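Local coordinates for protein endo-beta-1,2-glucanase (PDB 6IMV) that hydrolyses internal linkages of beta-1,2-glucan as a fungal endo-beta-1,2-glucanase of a newly recognised glycoside hydrolase family, at residues G215-V220 and E270-Y275; M343-N348 and T382-F387; L378-P383 and T417-R422. One frame throughout, in Å; residues are numbered along the deposited sequence.

Contact 1. Residues G215-V220 and E270-Y275; sequences GKVCAV and EALWEY
Gly215 O and Leu272 O share one water, which lies 2.7 Å from Gly215 O and 2.7 Å from Leu272 O and so bridges residues 215-220 and 270-275, between which no direct hydrogen bond is found. The approach at Gly215 is close: its CA comes 3.4 Å from Ala271 O in a CA-H...O contact, 143° at the hydrogen. A side chain here would run into Ala271 O and Tyr275 CB, and the positive phi also suits glycine. Beyond the turn, Lys216 sets CG over one face of the Tyr275 ring, 3.9 Å from the ring centroid and 18° off the normal, displaced toward the rim; this is a CH-pi contact made by a methylene, while Lys216 CE comes within 3.7 Å of Tyr275 CE1. Tyr275 CG is anti to the backbone N (chi1 -170°), which carries the ring out to that chain. On the buried flank, Val217 CG2 touches Leu272 CD2 at 3.6 Å, and Phe254 and Leu258 of helix 252-261 pack on the same valine. The arrangement is that of a two-stranded antiparallel hairpin, 211-213 with 216-217, whose glycine-containing turn docks against a helix.

Contact 2. Residues M343-N348 and T382-F387; sequences MFASIN and TPYSVF. With BGC (beta-D-glucopyranose), chain I.
Tyr384 meets the strand-side segment with the hydroxyl end of its ring. Its OH donates to Ser346 O at 2.6 Å, in the carbonyl plane and on a lone pair (C=O...O angle 138°), and Ser346 O itself lies near the plane of the ring, at its edge. Ala345 CB approaches the same end obliquely, 3.4 Å from Tyr384 CZ, while Ile347 CD1 reaches the edge at CE1. Ile347 and Thr382 point at each other tip to tip, Ile347 CD1 3.3 Å from Thr382 OG1; with CG1 anti to the backbone N (chi1 -164°), the isoleucine sends its longer branch into the angle between the threonine and the tyrosine. Thr382 OG1 spends its proton on Glu418 O, so toward Ile347 it offers only a packing surface. At the other end Met343 bends at chi3 and crosses Val386 at about a right angle, its CE 3.9 Å from Val386 CG1. Met343 O receives a weak bond from Thr382 N, 3.4 Å long, whereas Ser385 OG turns back to Thr382 O at 2.7 Å, an oxygen that Ser385 N also grips; this pair of bonds fixes the start of the 3-10 turn 383-385. A phenylalanine in place of Tyr384 would probably leave Ser346 O, in this buried setting, without the tyrosine donor and the ring end no longer tied to that backbone. Just beyond, Asn348 ND2 gives a bond to glucose O4 at 2.9 Å, nearly straight at 169°, and has Glu418 OE2 as a second partner. Apolar contacts and backbone-directed bonds are thus mixed along the buried contact, and the Tyr384 bond, two residues from Asn348, is consistent with steadying the chain that enters the glucose-binding pocket.

Contact 3. Residues L378-P383 and T417-R422; sequences LDVITP and TESTRR. With NAG (2-acetamido-2-deoxy-beta-D-glucopyranose), chain C.
Ile381 and Thr420 form the hydrogen-bonded pair of a short antiparallel bridge: Ile381 N gives to Thr420 O at 2.9 Å and Thr420 N returns the bond to Ile381 O at 3.1 Å. Their side chains lie side by side, pointing the same way, with Ile381 CG1 3.7 Å from Thr420 CG2. Val380 and Arg421, the adjacent non-hydrogen-bonded pair, put their side chains on the opposite face, where Val380 CG1 also rests against Ser419. Past the strand the pairing continues through Arg422 N, which donates to Asp379 O at 2.8 Å. The side chain of Arg422 then runs extended from CG to NE, bringing NE to Leu378 O at 2.8 Å, with that oxygen in the guanidinium plane. Through its N and its NE, Arg422 therefore holds two successive carbonyls. At the other end Thr382 OG1 donates to Glu418 O at 2.7 Å, almost in line with the carbonyl.

Arg421 bends at chi3 (61°) and turns its guanidinium back to Asp379. Arg421 NH1 makes a salt bridge with Asp379 OD2 at 2.7 Å. The angle of 122° at the hydrogen makes the bond weak; OD2 lies at the guanidinium edge, but planes 88° apart rule out a coplanar two-bond pairing. A second carboxylate, Asp423, takes NH2, and an acetyl methyl of the attached glycan, NAG C8, lies over one face of the guanidinium. Farther out, Glu418 is positioned by Ser435 and Thr432, and Ser419 OG bonds to Asn348 O. The strand edge is thus fixed by backbone bonds inside and charge at its outer end, where the two carboxylates would be expected to stabilise the positive charge of Arg421, which in turn probably eases the repulsion between Asp379 and Glu377.

How the contacts relate
Contacts 2 and 3 are buried neighbours, centres about 7 Å apart, sharing Thr382 and Pro383; the centre of contact 1 is about 29 Å from that of contact 2, and contact 1 is partly buried and touches neither. In contact 2 every touching residue is buried, and one end reaches the sugar. Contact 3 runs from that interior to the glycan-bearing surface. Asn348 joins them, its ND2 2.8 Å from Glu418 OE2 in a probable hydrogen bond. The chemistry follows location: water-mediated at the periphery in contact 1, mostly uncharged in the interior of contact 2, and charged only where contact 3 nears the surface.

Contact 1. Residues G215-V220 and E270-Y275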
loop_
_atom_site.group_PDB
_atom_site.type_symbol
_atom_site.label_atom_id
_atom_site.label_comp_id
_atom_site.label_asym_id
_atom_site.label_seq_id
_atom_site.Cartn_x
_atom_site.Cartn_y
_atom_site.Cartn_z
ATOM N N GLY A 215 -22.984 12.181 -4.655
ATOM C CA GLY A 215 -21.581 12.160 -4.225
ATOM C C GLY A 215 -21.240 10.970 -3.342
ATOM O O GLY A 215 -20.104 10.869 -2.861
ATOM N N LYS A 216 -22.206 10.063 -3.131
ATOM C CA LYS A 216 -22.033 8.928 -2.230
ATOM C C LYS A 216 -21.525 7.732 -3.034
ATOM O O LYS A 216 -22.164 7.308 -3.997
ATOM C CB LYS A 216 -23.333 8.612 -1.486
ATOM C CG LYS A 216 -23.739 9.677 -0.482
ATOM C CD LYS A 216 -25.104 9.491 0.152
ATOM C CE LYS A 216 -25.496 10.692 0.990
ATOM N NZ LYS A 216 -26.615 10.380 1.912
ATOM N N VAL A 217 -20.376 7.196 -2.605
ATOM C CA VAL A 217 -19.713 6.058 -3.241
ATOM C C VAL A 217 -19.606 4.945 -2.196
ATOM O O VAL A 217 -19.073 5.190 -1.120
ATOM C CB VAL A 217 -18.326 6.457 -3.782
ATOM C CG1 VAL A 217 -17.562 5.254 -4.335
ATOM C CG2 VAL A 217 -18.411 7.560 -4.833
ATOM N N CYS A 218 -20.111 3.738 -2.497
ATOM C CA CYS A 218 -20.080 2.643 -1.515
ATOM C C CYS A 218 -18.629 2.285 -1.159
ATOM O O CYS A 218 -17.807 2.094 -2.041
ATOM C CB CYS A 218 -20.747 1.363 -2.001
ATOM S SG CYS A 218 -22.340 1.593 -2.824
ATOM N N ALA A 219 -18.346 2.160 0.141
ATOM C CA ALA A 219 -17.113 1.545 0.611
ATOM C C ALA A 219 -17.139 0.053 0.261
ATOM O O ALA A 219 -16.140 -0.510 -0.241
ATOM C CB ALA A 219 -16.941 1.779 2.093
ATOM N N VAL A 220 -18.295 -0.575 0.508
ATOM C CA VAL A 220 -18.539 -1.963 0.126
ATOM C C VAL A 220 -19.894 -2.035 -0.573
ATOM O O VAL A 220 -20.883 -1.552 -0.046
ATOM C CB VAL A 220 -18.490 -2.910 1.339
ATOM C CG1 VAL A 220 -18.813 -4.344 0.949
ATOM C CG2 VAL A 220 -17.152 -2.842 2.057
ATOM N N GLU A 270 -19.008 17.182 -9.247
ATOM C CA GLU A 270 -18.988 18.234 -8.232
ATOM C C GLU A 270 -19.493 17.666 -6.898
ATOM O O GLU A 270 -18.942 17.973 -5.847
ATOM C CB GLU A 270 -19.812 19.446 -8.671
ATOM C CG GLU A 270 -19.329 20.740 -8.042
ATOM C CD GLU A 270 -18.088 21.307 -8.714
ATOM O OE1 GLU A 270 -18.003 21.231 -9.962
ATOM O OE2 GLU A 270 -17.205 21.825 -7.999
ATOM N N ALA A 271 -20.520 16.809 -6.953
ATOM C CA ALA A 271 -21.092 16.194 -5.742
ATOM C C ALA A 271 -20.065 15.270 -5.056
ATOM O O ALA A 271 -20.033 15.211 -3.835
ATOM C CB ALA A 271 -22.376 15.462 -6.071
ATOM N N LEU A 272 -19.230 14.563 -5.835
ATOM C CA LEU A 272 -18.166 13.720 -5.267
ATOM C C LEU A 272 -17.304 14.550 -4.305
ATOM O O LEU A 272 -17.075 14.152 -3.177
ATOM C CB LEU A 272 -17.287 13.139 -6.383
ATOM C CG LEU A 272 -17.889 12.010 -7.219
ATOM C CD1 LEU A 272 -16.904 11.579 -8.301
ATOM C CD2 LEU A 272 -18.278 10.820 -6.354
ATOM N N TRP A 273 -16.837 15.710 -4.777
ATOM C CA TRP A 273 -15.883 16.519 -4.023
ATOM C C TRP A 273 -16.585 17.278 -2.894
ATOM O O TRP A 273 -16.021 17.443 -1.815
ATOM C CB TRP A 273 -15.088 17.424 -4.962
ATOM C CG TRP A 273 -14.191 16.596 -5.826
ATOM C CD1 TRP A 273 -14.391 16.261 -7.131
ATOM C CD2 TRP A 273 -12.974 15.942 -5.423
ATOM N NE1 TRP A 273 -13.376 15.452 -7.571
ATOM C CE2 TRP A 273 -12.490 15.241 -6.551
ATOM C CE3 TRP A 273 -12.228 15.908 -4.238
ATOM C CZ2 TRP A 273 -11.311 14.502 -6.520
ATOM C CZ3 TRP A 273 -11.056 15.179 -4.207
ATOM C CH2 TRP A 273 -10.609 14.480 -5.335
ATOM N N GLU A 274 -17.840 17.664 -3.125
ATOM C CA GLU A 274 -18.625 18.353 -2.121
ATOM C C GLU A 274 -18.863 17.423 -0.928
ATOM O O GLU A 274 -18.684 17.817 0.212
ATOM C CB GLU A 274 -19.952 18.814 -2.715
ATOM C CG GLU A 274 -20.748 19.694 -1.773
ATOM C CD GLU A 274 -22.026 20.241 -2.384
ATOM O OE1 GLU A 274 -22.115 20.274 -3.636
ATOM O OE2 GLU A 274 -22.927 20.623 -1.607
ATOM N N TYR A 275 -19.264 16.183 -1.212
ATOM C CA TYR A 275 -19.588 15.225 -0.180
ATOM C C TYR A 275 -18.322 14.830 0.596
ATOM O O TYR A 275 -18.399 14.455 1.760
ATOM C CB TYR A 275 -20.276 13.996 -0.776
ATOM C CG TYR A 275 -20.835 13.083 0.279
ATOM C CD1 TYR A 275 -21.949 13.462 1.011
ATOM C CD2 TYR A 275 -20.231 11.878 0.587
ATOM C CE1 TYR A 275 -22.468 12.652 2.007
ATOM C CE2 TYR A 275 -20.742 11.049 1.570
ATOM C CZ TYR A 275 -21.865 11.438 2.279
ATOM O OH TYR A 275 -22.374 10.643 3.256
HETATM O O HOH W 1 -17.453 11.555 -2.699
#

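Contact 2. Residues M343-N348 and T382-F387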
loop_
_atom_site.group_PDB
_atom_site.type_symbol
_atom_site.label_atom_id
_atom_site.label_comp_id
_atom_site.label_asym_id
_atom_site.label_seq_id
_atom_site.Cartn_x
_atom_site.Cartn_y
_atom_site.Cartn_z
ATOM N N MET A 343 7.514 3.712 14.385
ATOM C CA MET A 343 6.315 4.463 14.090
ATOM C C MET A 343 5.155 3.485 13.825
ATOM O O MET A 343 5.363 2.275 13.754
ATOM C CB MET A 343 6.561 5.408 12.909
ATOM C CG MET A 343 7.636 6.424 13.187
ATOM S SD MET A 343 7.855 7.657 11.873
ATOM C CE MET A 343 8.659 6.678 10.601
ATOM N N PHE A 344 3.941 4.033 13.697
ATOM C CA PHE A 344 2.693 3.286 13.804
ATOM C C PHE A 344 1.923 3.236 12.473
ATOM O O PHE A 344 1.809 4.232 11.751
ATOM C CB PHE A 344 1.802 3.933 14.866
ATOM C CG PHE A 344 2.325 3.806 16.273
ATOM C CD1 PHE A 344 2.336 2.576 16.907
ATOM C CD2 PHE A 344 2.797 4.916 16.960
ATOM C CE1 PHE A 344 2.810 2.459 18.206
ATOM C CE2 PHE A 344 3.267 4.799 18.258
ATOM C CZ PHE A 344 3.271 3.568 18.879
ATOM N N ALA A 345 1.360 2.055 12.195
ATOM C CA ALA A 345 0.445 1.831 11.092
ATOM C C ALA A 345 -0.394 0.578 11.379
ATOM O O ALA A 345 0.024 -0.296 12.149
ATOM C CB ALA A 345 1.219 1.697 9.799
ATOM N N SER A 346 -1.582 0.509 10.777
ATOM C CA SER A 346 -2.418 -0.676 10.841
ATOM C C SER A 346 -1.562 -1.907 10.506
ATOM O O SER A 346 -0.816 -1.913 9.508
ATOM C CB SER A 346 -3.604 -0.566 9.907
ATOM O OG SER A 346 -4.323 0.641 10.116
ATOM N N ILE A 347 -1.661 -2.946 11.338
ATOM C CA ILE A 347 -0.691 -4.046 11.311
ATOM C C ILE A 347 -1.247 -5.257 12.074
ATOM O O ILE A 347 -2.075 -5.116 12.988
ATOM C CB ILE A 347 0.652 -3.568 11.911
ATOM C CG1 ILE A 347 1.805 -4.509 11.579
ATOM C CG2 ILE A 347 0.551 -3.342 13.420
ATOM C CD1 ILE A 347 2.196 -4.500 10.124
ATOM N N ASN A 348 -0.763 -6.447 11.698
ATOM C CA ASN A 348 -0.996 -7.669 12.452
ATOM C C ASN A 348 -0.295 -7.568 13.809
ATOM O O ASN A 348 0.806 -7.017 13.929
ATOM C CB ASN A 348 -0.545 -8.920 11.696
ATOM C CG ASN A 348 -1.533 -9.305 10.619
ATOM O OD1 ASN A 348 -2.577 -9.888 10.917
ATOM N ND2 ASN A 348 -1.242 -8.940 9.384
ATOM N N THR A 382 5.744 -1.047 13.406
ATOM C CA THR A 382 6.016 -1.794 12.178
ATOM C C THR A 382 6.944 -1.006 11.257
ATOM O O THR A 382 6.790 0.202 11.084
ATOM C CB THR A 382 4.721 -2.182 11.456
ATOM O OG1 THR A 382 5.049 -2.847 10.234
ATOM C CG2 THR A 382 3.830 -0.995 11.151
ATOM N N PRO A 383 7.911 -1.686 10.597
ATOM C CA PRO A 383 8.786 -1.028 9.625
ATOM C C PRO A 383 8.071 -0.268 8.493
ATOM O O PRO A 383 8.580 0.757 8.052
ATOM C CB PRO A 383 9.611 -2.198 9.064
ATOM C CG PRO A 383 9.654 -3.187 10.210
ATOM C CD PRO A 383 8.267 -3.100 10.804
ATOM N N TYR A 384 6.907 -0.746 8.032
ATOM C CA TYR A 384 6.259 -0.127 6.856
ATOM C C TYR A 384 5.694 1.262 7.191
ATOM O O TYR A 384 5.371 2.029 6.271
ATOM C CB TYR A 384 5.223 -1.064 6.238
ATOM C CG TYR A 384 3.778 -0.841 6.593
ATOM C CD1 TYR A 384 3.209 -1.461 7.695
ATOM C CD2 TYR A 384 2.950 -0.081 5.786
ATOM C CE1 TYR A 384 1.866 -1.306 8.003
ATOM C CE2 TYR A 384 1.604 0.096 6.087
ATOM C CZ TYR A 384 1.056 -0.520 7.199
ATOM O OH TYR A 384 -0.273 -0.353 7.496
ATOM N N SER A 385 5.597 1.596 8.486
ATOM C CA SER A 385 5.239 2.941 8.944
ATOM C C SER A 385 6.136 4.018 8.311
ATOM O O SER A 385 5.740 5.178 8.226
ATOM C CB SER A 385 5.273 3.040 10.448
ATOM O OG SER A 385 6.594 2.854 10.950
ATOM N N VAL A 386 7.333 3.636 7.860
ATOM C CA VAL A 386 8.304 4.578 7.286
ATOM C C VAL A 386 8.006 4.889 5.808
ATOM O O VAL A 386 8.652 5.767 5.258
ATOM C CB VAL A 386 9.747 4.053 7.404
ATOM C CG1 VAL A 386 10.070 3.564 8.805
ATOM C CG2 VAL A 386 10.048 2.982 6.365
ATOM N N PHE A 387 7.096 4.167 5.143
ATOM C CA PHE A 387 7.000 4.309 3.677
ATOM C C PHE A 387 6.723 5.766 3.287
ATOM O O PHE A 387 7.361 6.260 2.362
ATOM C CB PHE A 387 6.053 3.278 3.048
ATOM C CG PHE A 387 4.604 3.659 2.937
ATOM C CD1 PHE A 387 4.177 4.572 1.987
ATOM C CD2 PHE A 387 3.653 3.058 3.750
ATOM C CE1 PHE A 387 2.837 4.907 1.879
ATOM C CE2 PHE A 387 2.315 3.399 3.645
ATOM C CZ PHE A 387 1.906 4.312 2.700
HETATM C C2 BGC I . -6.545 -8.828 7.504
HETATM C C3 BGC I . -5.233 -9.603 7.717
HETATM C C4 BGC I . -4.119 -9.133 6.761
HETATM C C5 BGC I . -4.037 -7.599 6.768
HETATM C C6 BGC I . -3.001 -7.044 5.787
HETATM C C1 BGC I . -6.284 -7.328 7.487
HETATM O O1 BGC I . -7.459 -6.546 7.255
HETATM O O2 BGC I . -7.421 -9.108 8.583
HETATM O O3 BGC I . -5.446 -11.007 7.554
HETATM O O4 BGC I . -2.843 -9.708 7.110
HETATM O O5 BGC I . -5.323 -7.039 6.472
HETATM O O6 BGC I . -3.407 -7.358 4.457
#

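Contact 3. Residues L378-P383 and T417-R422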
loop_
_atom_site.group_PDB
_atom_site.type_symbol
_atom_site.label_atom_id
_atom_site.label_comp_id
_atom_site.label_asym_id
_atom_site.label_seq_id
_atom_site.Cartn_x
_atom_site.Cartn_y
_atom_site.Cartn_z
ATOM N N LEU A 378 -1.283 1.381 20.723
ATOM C CA LEU A 378 0.046 1.892 20.394
ATOM C C LEU A 378 1.151 1.029 21.021
ATOM O O LEU A 378 2.251 1.516 21.286
ATOM C CB LEU A 378 0.134 3.332 20.909
ATOM C CG LEU A 378 -0.897 4.300 20.339
ATOM C CD1 LEU A 378 -0.722 5.686 20.948
ATOM C CD2 LEU A 378 -0.798 4.351 18.821
ATOM N N ASP A 379 0.889 -0.263 21.229
ATOM C CA ASP A 379 1.903 -1.130 21.830
ATOM C C ASP A 379 2.739 -1.838 20.749
ATOM O O ASP A 379 3.767 -2.409 21.076
ATOM C CB ASP A 379 1.284 -2.111 22.830
ATOM C CG ASP A 379 0.225 -3.025 22.249
ATOM O OD1 ASP A 379 -0.233 -2.784 21.129
ATOM O OD2 ASP A 379 -0.120 -3.980 22.932
ATOM N N VAL A 380 2.308 -1.777 19.479
ATOM C CA VAL A 380 2.961 -2.488 18.374
ATOM C C VAL A 380 3.339 -1.496 17.262
ATOM O O VAL A 380 2.496 -0.719 16.793
ATOM C CB VAL A 380 2.048 -3.613 17.845
ATOM C CG1 VAL A 380 2.584 -4.241 16.557
ATOM C CG2 VAL A 380 1.805 -4.670 18.919
ATOM N N ILE A 381 4.600 -1.599 16.811
ATOM C CA ILE A 381 5.202 -0.765 15.768
ATOM C C ILE A 381 5.589 -1.662 14.582
ATOM O O ILE A 381 5.758 -2.882 14.731
ATOM C CB ILE A 381 6.424 0.008 16.305
ATOM C CG1 ILE A 381 7.432 -0.920 16.992
ATOM C CG2 ILE A 381 5.978 1.152 17.208
ATOM C CD1 ILE A 381 8.707 -0.246 17.432
ATOM N N THR A 382 5.744 -1.047 13.406
ATOM C CA THR A 382 6.016 -1.794 12.178
ATOM C C THR A 382 6.944 -1.006 11.257
ATOM O O THR A 382 6.790 0.202 11.084
ATOM C CB THR A 382 4.721 -2.182 11.456
ATOM O OG1 THR A 382 5.049 -2.847 10.234
ATOM C CG2 THR A 382 3.830 -0.995 11.151
ATOM N N PRO A 383 7.911 -1.686 10.597
ATOM C CA PRO A 383 8.786 -1.028 9.625
ATOM C C PRO A 383 8.071 -0.268 8.493
ATOM O O PRO A 383 8.580 0.757 8.052
ATOM C CB PRO A 383 9.611 -2.198 9.064
ATOM C CG PRO A 383 9.654 -3.187 10.210
ATOM C CD PRO A 383 8.267 -3.100 10.804
ATOM N N THR A 417 10.456 -8.336 9.173
ATOM C CA THR A 417 9.357 -9.004 9.851
ATOM C C THR A 417 8.189 -8.015 10.007
ATOM O O THR A 417 8.407 -6.790 10.070
ATOM C CB THR A 417 9.857 -9.562 11.189
ATOM O OG1 THR A 417 11.027 -10.345 10.953
ATOM C CG2 THR A 417 8.830 -10.403 11.906
ATOM N N GLU A 418 6.967 -8.556 10.097
ATOM C CA GLU A 418 5.703 -7.783 10.109
ATOM C C GLU A 418 5.749 -6.640 11.138
ATOM O O GLU A 418 5.526 -5.466 10.798
ATOM C CB GLU A 418 4.527 -8.728 10.384
ATOM C CG GLU A 418 3.180 -8.031 10.573
ATOM C CD GLU A 418 2.330 -7.819 9.334
ATOM O OE1 GLU A 418 2.837 -8.051 8.219
ATOM O OE2 GLU A 418 1.155 -7.404 9.485
ATOM N N SER A 419 5.998 -6.980 12.407
ATOM C CA SER A 419 5.857 -6.016 13.496
ATOM C C SER A 419 6.498 -6.544 14.779
ATOM O O SER A 419 6.704 -7.739 14.915
ATOM C CB SER A 419 4.406 -5.680 13.736
ATOM O OG SER A 419 3.734 -6.763 14.348
ATOM N N THR A 420 6.781 -5.610 15.698
ATOM C CA THR A 420 7.259 -5.885 17.044
ATOM C C THR A 420 6.494 -4.999 18.038
ATOM O O THR A 420 6.154 -3.858 17.735
ATOM C CB THR A 420 8.769 -5.634 17.173
ATOM O OG1 THR A 420 9.168 -5.935 18.510
ATOM C CG2 THR A 420 9.188 -4.217 16.842
ATOM N N ARG A 421 6.263 -5.527 19.240
ATOM C CA ARG A 421 5.885 -4.688 20.353
ATOM C C ARG A 421 6.992 -3.649 20.567
ATOM O O ARG A 421 8.194 -3.963 20.429
ATOM C CB ARG A 421 5.669 -5.534 21.611
ATOM C CG ARG A 421 4.357 -6.307 21.616
ATOM C CD ARG A 421 4.107 -7.036 22.923
ATOM N NE ARG A 421 4.027 -6.096 24.040
ATOM C CZ ARG A 421 2.925 -5.470 24.449
ATOM N NH1 ARG A 421 1.775 -5.638 23.816
ATOM N NH2 ARG A 421 2.984 -4.668 25.494
ATOM N N ARG A 422 6.605 -2.415 20.908
ATOM C CA ARG A 422 7.607 -1.381 21.154
ATOM C C ARG A 422 8.427 -1.714 22.412
ATOM O O ARG A 422 9.547 -1.234 22.546
ATOM C CB ARG A 422 6.984 0.018 21.205
ATOM C CG ARG A 422 5.980 0.253 22.321
ATOM C CD ARG A 422 5.421 1.655 22.207
ATOM N NE ARG A 422 4.351 1.926 23.149
ATOM C CZ ARG A 422 4.522 2.259 24.419
ATOM N NH1 ARG A 422 5.738 2.342 24.934
ATOM N NH2 ARG A 422 3.463 2.496 25.167
HETATM C C1 NAG C . -3.763 -7.876 25.769
HETATM C C2 NAG C . -3.245 -7.386 27.119
HETATM C C3 NAG C . -3.868 -8.173 28.280
HETATM C C4 NAG C . -5.370 -8.376 28.125
HETATM C C5 NAG C . -5.633 -8.936 26.718
HETATM C C6 NAG C . -7.081 -9.325 26.441
HETATM C C7 NAG C . -0.879 -6.724 26.950
HETATM C C8 NAG C . 0.516 -7.270 26.995
HETATM N N2 NAG C . -1.819 -7.631 27.149
HETATM O O3 NAG C . -3.622 -7.514 29.526
HETATM O O4 NAG C . -5.811 -9.246 29.187
HETATM O O5 NAG C . -5.191 -7.946 25.772
HETATM O O6 NAG C . -7.856 -8.155 26.156
HETATM O O7 NAG C . -1.113 -5.544 26.736
#